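Local coordinates for translation initiation factor eIF2b-like protein (Chaetomium thermophilum, PDB 4ZEM) that probably acts, as the beta subunit of the decameric eIF2B complex, in guanine nucleotide exchange during translation initiation, at residues G374-A377 against D378-I382. Residues are numbered along the deposited sequence; the frame is centred on the assembly and turned at random.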
# COMPACT_ATOMS: atom_id res chain seq x y z
N GLY A 374 13.34 -4.37 10.22
CA GLY A 374 12.52 -4.26 11.41
C GLY A 374 11.06 -4.06 11.09
O GLY A 374 10.18 -4.70 11.69
N ILE A 375 10.79 -3.20 10.12
CA ILE A 375 9.43 -2.90 9.70
C ILE A 375 8.75 -4.13 9.10
O ILE A 375 7.59 -4.42 9.40
CB ILE A 375 9.41 -1.73 8.69
CG1 ILE A 375 9.94 -0.46 9.36
CG2 ILE A 375 8.00 -1.50 8.13
CD1 ILE A 375 10.13 0.73 8.43
N TYR A 376 9.48 -4.88 8.27
CA TYR A 376 8.92 -6.08 7.68
C TYR A 376 8.54 -7.10 8.75
O TYR A 376 7.46 -7.68 8.71
CB TYR A 376 9.88 -6.72 6.67
CG TYR A 376 9.73 -6.15 5.28
CD1 TYR A 376 10.67 -5.26 4.76
CD2 TYR A 376 8.65 -6.50 4.49
CE1 TYR A 376 10.52 -4.74 3.48
CE2 TYR A 376 8.48 -5.98 3.22
CZ TYR A 376 9.42 -5.10 2.72
OH TYR A 376 9.26 -4.60 1.45
N ALA A 377 9.43 -7.29 9.71
CA ALA A 377 9.19 -8.24 10.80
C ALA A 377 7.98 -7.83 11.66
O ALA A 377 7.23 -8.68 12.12
CB ALA A 377 10.43 -8.37 11.66
N ASP A 378 7.80 -6.53 11.86
CA ASP A 378 6.69 -6.00 12.64
C ASP A 378 5.31 -6.25 12.01
O ASP A 378 4.32 -6.38 12.72
CB ASP A 378 6.87 -4.50 12.87
CG ASP A 378 7.89 -4.19 13.95
OD1 ASP A 378 8.23 -5.10 14.75
OD2 ASP A 378 8.36 -3.03 14.01
N HIS A 379 5.23 -6.27 10.68
CA HIS A 379 3.94 -6.37 10.01
C HIS A 379 3.64 -7.71 9.34
O HIS A 379 2.49 -8.00 9.02
CB HIS A 379 3.83 -5.24 8.98
CG HIS A 379 3.87 -3.87 9.59
ND1 HIS A 379 5.04 -3.27 9.98
CD2 HIS A 379 2.88 -3.01 9.92
CE1 HIS A 379 4.78 -2.09 10.51
NE2 HIS A 379 3.47 -1.91 10.48
N TYR A 380 4.66 -8.54 9.15
CA TYR A 380 4.45 -9.83 8.49
C TYR A 380 4.95 -11.04 9.31
O TYR A 380 5.91 -10.94 10.08
CB TYR A 380 5.14 -9.84 7.13
CG TYR A 380 4.55 -8.87 6.12
CD1 TYR A 380 3.33 -9.12 5.52
CD2 TYR A 380 5.22 -7.69 5.80
CE1 TYR A 380 2.79 -8.23 4.61
CE2 TYR A 380 4.69 -6.79 4.89
CZ TYR A 380 3.48 -7.07 4.29
OH TYR A 380 2.95 -6.17 3.39
N LYS A 381 4.27 -12.16 9.13
CA LYS A 381 4.64 -13.46 9.71
C LYS A 381 5.35 -14.30 8.66
O LYS A 381 4.95 -14.31 7.50
CB LYS A 381 3.43 -14.22 10.24
CG LYS A 381 3.02 -13.86 11.65
CD LYS A 381 2.55 -12.44 11.75
CE LYS A 381 2.18 -12.09 13.18
NZ LYS A 381 1.75 -10.66 13.28
N ILE A 382 6.38 -15.02 9.08
CA ILE A 382 7.16 -15.83 8.16
C ILE A 382 6.29 -16.87 7.44
O ILE A 382 6.57 -17.22 6.29
CB ILE A 382 8.34 -16.52 8.89
CG1 ILE A 382 9.31 -17.13 7.89
CG2 ILE A 382 7.84 -17.56 9.89
CD1 ILE A 382 10.50 -17.81 8.52
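H379 folds back along the helix it ends and places its imidazole beside I375, one turn earlier. With CG beside its own backbone N and anti to the carbonyl carbon (chi1 -62°), the side chain runs the same way as that of I375. Its CB lies 3.9 Å from I375 O, in van der Waals range, and CG keeps a similar separation. ND1 carries the polar contact: it donates to I375 O at 2.9 Å, the N-H...O angle is 171°, and the oxygen sits only 5° out of the imidazole plane, so the bond is nearly straight and meets the ring at its edge. I375 CG2 lies alongside the ND1-CE1 edge, 4.0 Å from CE1, in plain van der Waals contact. The H379 side chain also touches V307 and R95 of helix 88-104. The backbone N of H379 also donates to I375 O, at 3.3 Å, from the opposite face of the carbonyl plane, and the oxygen is thus gripped by two donors from one residue.

This is the C-terminal turn of helix 372-379, which follows the strands of the Rossmann-like domain; the backbone turns out of the helical conformation at Y380, yet its N still donates to Y376 O at 3.0 Å. With the imidazole replaced by an alanine here, I375 O would probably keep, of the two H379 bonds, the longer backbone one, and a gap is likely to open beside I375 CG2. The Y376 and Y380 side chains lie side by side, pointing the same way, CD2 to CD2 at 3.9 Å, with Y380 CD2 at the edge of the Y376 ring. Y380 OH hydrogen-bonds to F310 O, while its side chain packs on helix 88-104.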